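Local atomic coordinates of major capsid protein P2 (Pseudoalteromonas phage pm2, PDB entry 2VVF), a protein that forms the protein shell of the phage as its major capsid protein, a double jelly-roll subunit that assembles into homotrimers. Residues 30-35 with 83-88; 102-107 with 143-148; 171-176 with 259-264. All coordinates share one frame; numbering follows the deposited sequence.

Contact 1: 30-35 with 83-88; sequences EVIDLR and FHFVRP
In the N-terminal domain of a double jelly-roll capsid protein, residues 31-35 of strand 28-37 and the end of strand 80-84 form an antiparallel pair, in which Ile32 faces Phe83 and Val31 faces His84. The first is a hydrogen-bonded pair: Phe83 N donates a hydrogen bond to Ile32 O at 2.8 Å, and Ile32 N donates one back to Phe83 O at 3.2 Å. Just beyond the pair, one acceptor serves two donors. Glu30 O receives Val86 N at 3.2 Å, nearly straight and on a lone pair, and also Phe85 N at 3.1 Å in a more bent bond, with the donor tilted out of the carbonyl plane. On the Phe83 side of the sheet, Ile32 is extended past CG1, chi2 164°, which carries CD1 to the rim of the Phe85 ring, 3.6 Å from CE2. The Phe83 ring instead turns its edge to Ile32 O, with CD2 3.6 Å from that oxygen, while its side chain also packs on Leu65 of helix 63-71. On the other face CG1 of Val31 sits 4.2 Å above the His84 ring plane, displaced toward the rim. Farther along, Val86 CG2 runs beside the Glu30 side chain and touches its CB at 3.6 Å; the carboxylate beyond makes a salt bridge to Arg2. Glu30 and Val31 together face Gln134, a classic beta bulge at the corner of the strand. The chemistry implies a division of labour: paired amides fix the strand register, the doubly used carbonyl of Glu30 holds the start of the following loop, and aliphatic branches meeting aromatic rims and faces cover both sides of the joint.

Contact 2: 102-107 with 143-148; sequences RMFALG and WLTMRR. With CA (calcium ion), chain G.
Ala105 and Trp143 meet through a calcium ion. Ala105 O lies 2.5 Å from the calcium ion, and the bond from Trp143 O to the calcium ion is longer, 2.8 Å; Pro141 O supplies a third protein ligand. A type I beta turn from Arg102 to Ala105 leads into the site, and Leu106 follows as the centre of an inverse gamma turn. No direct hydrogen bond joins the two segments; the calcium does, and a water between them accepts a bond from Thr145 N and lies close to Phe104 O. Met103 and Trp143 run side by side in the same direction, with Met103 CG 3.9 Å from Trp143 CB. A bend at the end of the methionine brings its CE over one face of the indole, toward the rim, and its sulfur also stands above that face in a distant Met-aromatic contact. Phe104 crosses Thr145 at a slant, its CD1 3.5 Å from Thr145 OG1, a hydroxyl that is also hydrogen-bonded to Arg87 NH1. Leu106 places CG opposite the backbone N, chi1 176°, and reaches Leu144 CD2 with CD1 at 3.8 Å. Phe104 CA adds a CA-H...O contact to Trp143 O. Trp143 O thus meets both the metal and a weak C-H donor, while Met103 O lies only 3.0 Å away from it, one acceptor beside another. The nearby calcium charge would be expected to ease that repulsion. Chemically, then, a cation takes the place of direct hydrogen bonds between the loop and the first residues of strand 143-154, and Met103 on Trp143, Phe104 against Thr145 and Leu106 on Leu144 pack next to the metal-bridged join.

Contact 3: 171-176 with 259-264; sequences RIAAIH and EYMGVW
Glu259 OE2 accepts from His176 NE2 at 2.7 Å in an almost straight bond, 175° at the hydrogen, that shows how a carboxylate can join two strands beyond their backbone amides. The donor comes to the anti side of the carboxylate, standing somewhat out of its plane, while the oxygen lies in the imidazole plane; the two flat groups are turned 25° apart. The other ring nitrogen, ND1, bonds to Thr220 OG1, so the histidine is held at both nitrogens. Backbone bonds run alongside. Arg171 N meets Met261 O at 2.8 Å and Met261 N returns to Arg171 O, while Ala173 N lies almost in line with the C=O of Glu259, at 2.8 Å from Glu259 O. Met261 is bent at its last torsion, chi3 -43°, which tucks CE against Arg171 CB at 3.6 Å and leaves SD 3.8 Å from Ala173 CB. On the opposite face Ile172 and Tyr260 lie side by side, CG1 being 3.8 Å from CE1 of the ring, whose hydroxyl goes on to Pro165 O. Within the C-terminal domain the pair is central to its sheet: strand 252-263 also borders strand 143-154, and strand 171-178 pairs in turn with strands 218-222 and 233-234.

How the contacts relate
From the N terminus, contact 1 closes first, around a loop holding strands 44-51 and 54-59 and helix 63-71. Contact 2 opens later and brings segment 102-107 of the N-terminal domain against the start of strand 143-154, which runs into the C-terminal domain. Contact 3 encloses the longest excursion, 82 residues within the C-terminal domain. The three follow in series; none nests in or crosses another. In space they are nonetheless neighbours: centres of contacts 1 and 2 are about 10 Å apart, those of 2 and 3 about 9 Å. Val86 packs on Ala105, Met146 N bonds to Tyr260 O, and Arg87 makes a long, weak ion pair with Glu259, bridging both jelly rolls.

Contact 1: 30-35 with 83-88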
loop_
_atom_site.group_PDB
_atom_site.type_symbol
_atom_site.label_atom_id
_atom_site.label_comp_id
_atom_site.label_asym_id
_atom_site.label_seq_id
_atom_site.Cartn_x
_atom_site.Cartn_y
_atom_site.Cartn_z
ATOM N N GLU A 30 -0.231 19.622 -7.979
ATOM C CA GLU A 30 -0.546 18.384 -7.281
ATOM C C GLU A 30 -0.081 18.455 -5.831
ATOM O O GLU A 30 -0.801 18.052 -4.914
ATOM C CB GLU A 30 0.114 17.199 -7.985
ATOM C CG GLU A 30 -0.118 17.168 -9.484
ATOM C CD GLU A 30 0.239 15.830 -10.099
ATOM O OE1 GLU A 30 1.022 15.081 -9.481
ATOM O OE2 GLU A 30 -0.263 15.529 -11.202
ATOM N N VAL A 31 1.128 18.972 -5.633
ATOM C CA VAL A 31 1.701 19.113 -4.300
ATOM C C VAL A 31 2.577 20.355 -4.214
ATOM O O VAL A 31 3.255 20.719 -5.176
ATOM C CB VAL A 31 2.502 17.862 -3.881
ATOM C CG1 VAL A 31 2.923 17.967 -2.425
ATOM C CG2 VAL A 31 1.693 16.596 -4.119
ATOM N N ILE A 32 2.562 20.995 -3.050
ATOM C CA ILE A 32 3.382 22.174 -2.807
ATOM C C ILE A 32 4.188 21.956 -1.528
ATOM O O ILE A 32 3.626 21.862 -0.435
ATOM C CB ILE A 32 2.534 23.461 -2.740
ATOM C CG1 ILE A 32 2.114 23.891 -4.148
ATOM C CG2 ILE A 32 3.309 24.573 -2.044
ATOM C CD1 ILE A 32 0.992 24.905 -4.172
ATOM N N ASP A 33 5.503 21.838 -1.678
ATOM C CA ASP A 33 6.387 21.609 -0.541
ATOM C C ASP A 33 6.904 22.920 0.039
ATOM O O ASP A 33 7.662 23.641 -0.608
ATOM C CB ASP A 33 7.553 20.701 -0.939
ATOM C CG ASP A 33 7.093 19.430 -1.632
ATOM O OD1 ASP A 33 6.134 18.796 -1.145
ATOM O OD2 ASP A 33 7.687 19.067 -2.668
ATOM N N LEU A 34 6.488 23.225 1.264
ATOM C CA LEU A 34 6.904 24.453 1.926
ATOM C C LEU A 34 7.995 24.202 2.960
ATOM O O LEU A 34 7.766 23.542 3.972
ATOM C CB LEU A 34 5.706 25.149 2.579
ATOM C CG LEU A 34 6.015 26.412 3.388
ATOM C CD1 LEU A 34 6.488 27.535 2.477
ATOM C CD2 LEU A 34 4.802 26.845 4.197
ATOM N N ARG A 35 9.181 24.738 2.696
ATOM C CA ARG A 35 10.310 24.596 3.606
ATOM C C ARG A 35 10.325 25.776 4.570
ATOM O O ARG A 35 10.153 26.921 4.161
ATOM C CB ARG A 35 11.623 24.535 2.818
ATOM C CG ARG A 35 12.849 24.249 3.670
ATOM C CD ARG A 35 14.081 24.029 2.807
ATOM N NE ARG A 35 14.123 22.685 2.234
ATOM C CZ ARG A 35 14.314 21.576 2.941
ATOM N NH1 ARG A 35 14.478 21.644 4.254
ATOM N NH2 ARG A 35 14.342 20.399 2.336
ATOM N N PHE A 83 1.568 20.541 0.935
ATOM C CA PHE A 83 0.147 20.744 0.700
ATOM C C PHE A 83 -0.256 19.683 -0.307
ATOM O O PHE A 83 0.010 19.822 -1.501
ATOM C CB PHE A 83 -0.108 22.127 0.097
ATOM C CG PHE A 83 0.001 23.254 1.084
ATOM C CD1 PHE A 83 -1.136 23.824 1.634
ATOM C CD2 PHE A 83 1.238 23.767 1.437
ATOM C CE1 PHE A 83 -1.036 24.871 2.534
ATOM C CE2 PHE A 83 1.341 24.814 2.333
ATOM C CZ PHE A 83 0.204 25.365 2.881
ATOM N N HIS A 84 -0.853 18.601 0.179
ATOM C CA HIS A 84 -1.266 17.511 -0.693
ATOM C C HIS A 84 -2.646 17.754 -1.289
ATOM O O HIS A 84 -3.664 17.431 -0.673
ATOM C CB HIS A 84 -1.257 16.182 0.065
ATOM C CG HIS A 84 0.113 15.705 0.437
ATOM N ND1 HIS A 84 0.849 14.861 -0.366
ATOM C CD2 HIS A 84 0.874 15.946 1.529
ATOM C CE1 HIS A 84 2.008 14.607 0.214
ATOM N NE2 HIS A 84 2.049 15.254 1.366
ATOM N N PHE A 85 -2.682 18.315 -2.493
ATOM C CA PHE A 85 -3.949 18.556 -3.168
ATOM C C PHE A 85 -4.430 17.226 -3.724
ATOM O O PHE A 85 -5.583 16.836 -3.538
ATOM C CB PHE A 85 -3.789 19.609 -4.261
ATOM C CG PHE A 85 -3.385 20.952 -3.731
ATOM C CD1 PHE A 85 -4.276 21.711 -2.992
ATOM C CD2 PHE A 85 -2.093 21.419 -3.897
ATOM C CE1 PHE A 85 -3.900 22.932 -2.468
ATOM C CE2 PHE A 85 -1.710 22.639 -3.376
ATOM C CZ PHE A 85 -2.614 23.396 -2.659
ATOM N N VAL A 86 -3.510 16.496 -4.340
ATOM C CA VAL A 86 -3.805 15.161 -4.834
ATOM C C VAL A 86 -3.831 14.262 -3.600
ATOM O O VAL A 86 -2.897 14.279 -2.794
ATOM C CB VAL A 86 -2.729 14.690 -5.833
ATOM C CG1 VAL A 86 -2.762 13.177 -5.988
ATOM C CG2 VAL A 86 -2.908 15.382 -7.176
ATOM N N ARG A 87 -4.915 13.511 -3.429
ATOM C CA ARG A 87 -5.049 12.627 -2.274
ATOM C C ARG A 87 -4.547 11.220 -2.587
ATOM O O ARG A 87 -5.210 10.447 -3.276
ATOM C CB ARG A 87 -6.495 12.612 -1.776
ATOM C CG ARG A 87 -7.024 14.001 -1.430
ATOM C CD ARG A 87 -8.409 13.940 -0.814
ATOM N NE ARG A 87 -8.395 13.308 0.502
ATOM C CZ ARG A 87 -8.754 13.915 1.629
ATOM N NH1 ARG A 87 -9.160 15.176 1.606
ATOM N NH2 ARG A 87 -8.709 13.258 2.780
ATOM N N PRO A 88 -3.356 10.909 -2.086
ATOM C CA PRO A 88 -2.701 9.624 -2.333
ATOM C C PRO A 88 -3.438 8.395 -1.800
ATOM O O PRO A 88 -3.187 7.275 -2.246
ATOM C CB PRO A 88 -1.353 9.771 -1.612
ATOM C CG PRO A 88 -1.179 11.248 -1.380
ATOM C CD PRO A 88 -2.561 11.778 -1.202
#

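Contact 2: 102-107 with 143-148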
loop_
_atom_site.group_PDB
_atom_site.type_symbol
_atom_site.label_atom_id
_atom_site.label_comp_id
_atom_site.label_asym_id
_atom_site.label_seq_id
_atom_site.Cartn_x
_atom_site.Cartn_y
_atom_site.Cartn_z
ATOM N N ARG A 102 -5.619 11.904 -8.378
ATOM C CA ARG A 102 -5.276 13.105 -9.135
ATOM C C ARG A 102 -6.464 14.044 -9.313
ATOM O O ARG A 102 -6.292 15.233 -9.583
ATOM C CB ARG A 102 -4.698 12.728 -10.503
ATOM C CG ARG A 102 -3.499 11.792 -10.440
ATOM C CD ARG A 102 -3.180 11.214 -11.807
ATOM N NE ARG A 102 -1.780 10.817 -11.919
ATOM C CZ ARG A 102 -1.285 10.108 -12.927
ATOM N NH1 ARG A 102 0.001 9.788 -12.947
ATOM N NH2 ARG A 102 -2.080 9.717 -13.914
ATOM N N MET A 103 -7.670 13.508 -9.167
ATOM C CA MET A 103 -8.883 14.302 -9.326
ATOM C C MET A 103 -8.989 15.433 -8.304
ATOM O O MET A 103 -9.830 16.321 -8.437
ATOM C CB MET A 103 -10.120 13.403 -9.266
ATOM C CG MET A 103 -11.210 13.887 -8.327
ATOM S SD MET A 103 -12.659 12.803 -8.360
ATOM C CE MET A 103 -13.128 12.811 -6.632
ATOM N N PHE A 104 -8.123 15.406 -7.296
ATOM C CA PHE A 104 -8.132 16.430 -6.256
ATOM C C PHE A 104 -7.066 17.496 -6.475
ATOM O O PHE A 104 -6.984 18.465 -5.718
ATOM C CB PHE A 104 -7.961 15.796 -4.876
ATOM C CG PHE A 104 -9.161 15.023 -4.413
ATOM C CD1 PHE A 104 -10.163 15.644 -3.691
ATOM C CD2 PHE A 104 -9.287 13.676 -4.702
ATOM C CE1 PHE A 104 -11.270 14.936 -3.266
ATOM C CE2 PHE A 104 -10.390 12.962 -4.278
ATOM C CZ PHE A 104 -11.382 13.591 -3.558
ATOM N N ALA A 105 -6.251 17.316 -7.511
ATOM C CA ALA A 105 -5.188 18.266 -7.822
ATOM C C ALA A 105 -5.738 19.678 -8.000
ATOM O O ALA A 105 -6.876 19.864 -8.437
ATOM C CB ALA A 105 -4.424 17.828 -9.061
ATOM N N LEU A 106 -4.923 20.673 -7.661
ATOM C CA LEU A 106 -5.331 22.066 -7.774
ATOM C C LEU A 106 -5.122 22.635 -9.174
ATOM O O LEU A 106 -4.083 23.232 -9.462
ATOM C CB LEU A 106 -4.595 22.926 -6.746
ATOM C CG LEU A 106 -4.861 24.432 -6.801
ATOM C CD1 LEU A 106 -6.354 24.713 -6.739
ATOM C CD2 LEU A 106 -4.130 25.142 -5.675
ATOM N N GLY A 107 -6.121 22.461 -10.034
ATOM C CA GLY A 107 -6.061 23.001 -11.386
ATOM C C GLY A 107 -6.256 24.508 -11.273
ATOM O O GLY A 107 -6.967 24.976 -10.383
ATOM N N TRP A 143 -12.832 19.380 -8.843
ATOM C CA TRP A 143 -12.953 18.752 -7.528
ATOM C C TRP A 143 -11.795 19.120 -6.607
ATOM O O TRP A 143 -10.639 18.813 -6.895
ATOM C CB TRP A 143 -13.056 17.230 -7.663
ATOM C CG TRP A 143 -14.464 16.728 -7.612
ATOM C CD1 TRP A 143 -15.299 16.519 -8.672
ATOM C CD2 TRP A 143 -15.222 16.420 -6.436
ATOM N NE1 TRP A 143 -16.528 16.089 -8.228
ATOM C CE2 TRP A 143 -16.507 16.023 -6.860
ATOM C CE3 TRP A 143 -14.936 16.431 -5.069
ATOM C CZ2 TRP A 143 -17.501 15.640 -5.964
ATOM C CZ3 TRP A 143 -15.927 16.054 -4.181
ATOM C CH2 TRP A 143 -17.193 15.662 -4.633
ATOM N N LEU A 144 -12.115 19.769 -5.493
ATOM C CA LEU A 144 -11.105 20.193 -4.532
ATOM C C LEU A 144 -11.541 19.886 -3.104
ATOM O O LEU A 144 -12.732 19.767 -2.820
ATOM C CB LEU A 144 -10.865 21.701 -4.664
ATOM C CG LEU A 144 -9.653 22.199 -5.456
ATOM C CD1 LEU A 144 -9.209 21.182 -6.487
ATOM C CD2 LEU A 144 -9.962 23.535 -6.113
ATOM N N THR A 145 -10.567 19.785 -2.203
ATOM C CA THR A 145 -10.838 19.565 -0.786
ATOM C C THR A 145 -10.945 20.941 -0.138
ATOM O O THR A 145 -10.075 21.791 -0.329
ATOM C CB THR A 145 -9.723 18.738 -0.115
ATOM O OG1 THR A 145 -9.706 17.414 -0.660
ATOM C CG2 THR A 145 -9.947 18.662 1.387
ATOM N N MET A 146 -12.023 21.171 0.605
ATOM C CA MET A 146 -12.230 22.462 1.250
ATOM C C MET A 146 -12.290 22.336 2.766
ATOM O O MET A 146 -13.343 22.057 3.335
ATOM C CB MET A 146 -13.493 23.136 0.710
ATOM C CG MET A 146 -13.386 23.540 -0.749
ATOM S SD MET A 146 -14.942 23.395 -1.631
ATOM C CE MET A 146 -14.363 23.327 -3.340
ATOM N N ARG A 147 -11.145 22.535 3.409
ATOM C CA ARG A 147 -11.041 22.435 4.860
ATOM C C ARG A 147 -11.633 23.673 5.529
ATOM O O ARG A 147 -11.161 24.791 5.316
ATOM C CB ARG A 147 -9.576 22.259 5.263
ATOM C CG ARG A 147 -9.353 21.875 6.712
ATOM C CD ARG A 147 -7.917 22.170 7.126
ATOM N NE ARG A 147 -7.525 21.448 8.332
ATOM C CZ ARG A 147 -7.542 21.971 9.553
ATOM N NH1 ARG A 147 -7.938 23.224 9.732
ATOM N NH2 ARG A 147 -7.169 21.241 10.595
ATOM N N ARG A 148 -12.676 23.466 6.328
ATOM C CA ARG A 148 -13.351 24.566 7.014
ATOM C C ARG A 148 -13.214 24.481 8.531
ATOM O O ARG A 148 -13.179 23.393 9.107
ATOM C CB ARG A 148 -14.824 24.640 6.610
ATOM C CG ARG A 148 -15.051 25.146 5.196
ATOM C CD ARG A 148 -14.041 26.223 4.822
ATOM N NE ARG A 148 -13.872 26.330 3.375
ATOM C CZ ARG A 148 -14.747 26.910 2.562
ATOM N NH1 ARG A 148 -15.852 27.451 3.052
ATOM N NH2 ARG A 148 -14.515 26.952 1.258
HETATM CA CA CA G . -9.214 19.260 -9.209
HETATM O O HOH W 1 -7.728 19.094 -3.396
#

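Contact 3: 171-176 with 259-264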
loop_
_atom_site.group_PDB
_atom_site.type_symbol
_atom_site.label_atom_id
_atom_site.label_comp_id
_atom_site.label_asym_id
_atom_site.label_seq_id
_atom_site.Cartn_x
_atom_site.Cartn_y
_atom_site.Cartn_z
ATOM N N ARG A 171 -19.770 17.211 -0.524
ATOM C CA ARG A 171 -19.640 16.017 0.301
ATOM C C ARG A 171 -18.793 16.317 1.528
ATOM O O ARG A 171 -18.123 17.347 1.593
ATOM C CB ARG A 171 -18.974 14.888 -0.489
ATOM C CG ARG A 171 -19.708 14.466 -1.748
ATOM C CD ARG A 171 -19.164 13.142 -2.261
ATOM N NE ARG A 171 -20.147 12.402 -3.048
ATOM C CZ ARG A 171 -20.750 11.291 -2.635
ATOM N NH1 ARG A 171 -20.476 10.787 -1.440
ATOM N NH2 ARG A 171 -21.628 10.684 -3.420
ATOM N N ILE A 172 -18.809 15.401 2.486
ATOM C CA ILE A 172 -18.004 15.537 3.691
ATOM C C ILE A 172 -17.110 14.312 3.817
ATOM O O ILE A 172 -17.596 13.197 3.999
ATOM C CB ILE A 172 -18.868 15.728 4.948
ATOM C CG1 ILE A 172 -19.643 17.045 4.864
ATOM C CG2 ILE A 172 -17.995 15.703 6.197
ATOM C CD1 ILE A 172 -20.590 17.266 6.022
ATOM N N ALA A 173 -15.807 14.523 3.679
ATOM C CA ALA A 173 -14.846 13.431 3.766
ATOM C C ALA A 173 -14.624 13.011 5.212
ATOM O O ALA A 173 -14.545 11.820 5.516
ATOM C CB ALA A 173 -13.527 13.831 3.118
ATOM N N ALA A 174 -14.520 13.993 6.103
ATOM C CA ALA A 174 -14.294 13.708 7.511
ATOM C C ALA A 174 -14.608 14.892 8.415
ATOM O O ALA A 174 -14.726 16.026 7.957
ATOM C CB ALA A 174 -12.863 13.245 7.730
ATOM N N ILE A 175 -14.738 14.610 9.705
ATOM C CA ILE A 175 -14.995 15.635 10.708
ATOM C C ILE A 175 -14.044 15.388 11.872
ATOM O O ILE A 175 -13.973 14.280 12.397
ATOM C CB ILE A 175 -16.461 15.618 11.174
ATOM C CG1 ILE A 175 -17.400 15.929 10.008
ATOM C CG2 ILE A 175 -16.669 16.607 12.311
ATOM C CD1 ILE A 175 -18.838 15.521 10.262
ATOM N N HIS A 176 -13.289 16.410 12.249
ATOM C CA HIS A 176 -12.336 16.276 13.342
ATOM C C HIS A 176 -12.706 17.160 14.524
ATOM O O HIS A 176 -12.691 18.383 14.421
ATOM C CB HIS A 176 -10.919 16.607 12.867
ATOM C CG HIS A 176 -10.539 15.931 11.586
ATOM N ND1 HIS A 176 -9.985 14.671 11.547
ATOM C CD2 HIS A 176 -10.638 16.340 10.300
ATOM C CE1 HIS A 176 -9.757 14.331 10.291
ATOM N NE2 HIS A 176 -10.144 15.327 9.515
ATOM N N GLU A 259 -13.865 18.561 6.571
ATOM C CA GLU A 259 -13.247 18.450 5.257
ATOM C C GLU A 259 -14.326 18.271 4.198
ATOM O O GLU A 259 -14.820 17.165 3.981
ATOM C CB GLU A 259 -12.278 17.267 5.220
ATOM C CG GLU A 259 -11.029 17.461 6.060
ATOM C CD GLU A 259 -10.046 16.318 5.910
ATOM O OE1 GLU A 259 -9.381 16.239 4.856
ATOM O OE2 GLU A 259 -9.944 15.492 6.842
ATOM N N TYR A 260 -14.706 19.371 3.558
ATOM C CA TYR A 260 -15.723 19.333 2.518
ATOM C C TYR A 260 -15.085 18.971 1.183
ATOM O O TYR A 260 -13.865 19.015 1.033
ATOM C CB TYR A 260 -16.426 20.689 2.403
ATOM C CG TYR A 260 -17.342 21.013 3.562
ATOM C CD1 TYR A 260 -18.646 20.538 3.595
ATOM C CD2 TYR A 260 -16.909 21.817 4.610
ATOM C CE1 TYR A 260 -19.488 20.845 4.647
ATOM C CE2 TYR A 260 -17.745 22.127 5.665
ATOM C CZ TYR A 260 -19.031 21.638 5.679
ATOM O OH TYR A 260 -19.863 21.945 6.729
ATOM N N MET A 261 -15.924 18.625 0.212
ATOM C CA MET A 261 -15.461 18.269 -1.122
ATOM C C MET A 261 -16.523 18.651 -2.145
ATOM O O MET A 261 -17.719 18.528 -1.885
ATOM C CB MET A 261 -15.201 16.763 -1.214
ATOM C CG MET A 261 -13.966 16.280 -0.478
ATOM S SD MET A 261 -13.777 14.490 -0.609
ATOM C CE MET A 261 -15.460 13.949 -0.336
ATOM N N GLY A 262 -16.083 19.093 -3.316
ATOM C CA GLY A 262 -17.004 19.472 -4.376
ATOM C C GLY A 262 -16.262 20.173 -5.510
ATOM O O GLY A 262 -15.101 20.531 -5.368
ATOM N N VAL A 263 -16.934 20.341 -6.638
ATOM C CA VAL A 263 -16.393 21.023 -7.807
ATOM C C VAL A 263 -16.385 22.504 -7.479
ATOM O O VAL A 263 -17.430 23.111 -7.209
ATOM C CB VAL A 263 -17.237 20.740 -9.084
ATOM C CG1 VAL A 263 -16.740 21.536 -10.255
ATOM C CG2 VAL A 263 -17.292 19.244 -9.398
ATOM N N TRP A 264 -15.188 23.069 -7.470
ATOM C CA TRP A 264 -15.028 24.473 -7.159
ATOM C C TRP A 264 -15.829 25.358 -8.100
ATOM O O TRP A 264 -15.824 25.168 -9.317
ATOM C CB TRP A 264 -13.554 24.871 -7.180
ATOM C CG TRP A 264 -13.324 26.269 -6.693
ATOM C CD1 TRP A 264 -13.206 26.676 -5.395
ATOM C CD2 TRP A 264 -13.219 27.453 -7.496
ATOM N NE1 TRP A 264 -13.018 28.037 -5.341
ATOM C CE2 TRP A 264 -13.020 28.537 -6.617
ATOM C CE3 TRP A 264 -13.263 27.699 -8.873
ATOM C CZ2 TRP A 264 -12.867 29.846 -7.069
ATOM C CZ3 TRP A 264 -13.112 29.000 -9.319
ATOM C CH2 TRP A 264 -12.918 30.057 -8.420
#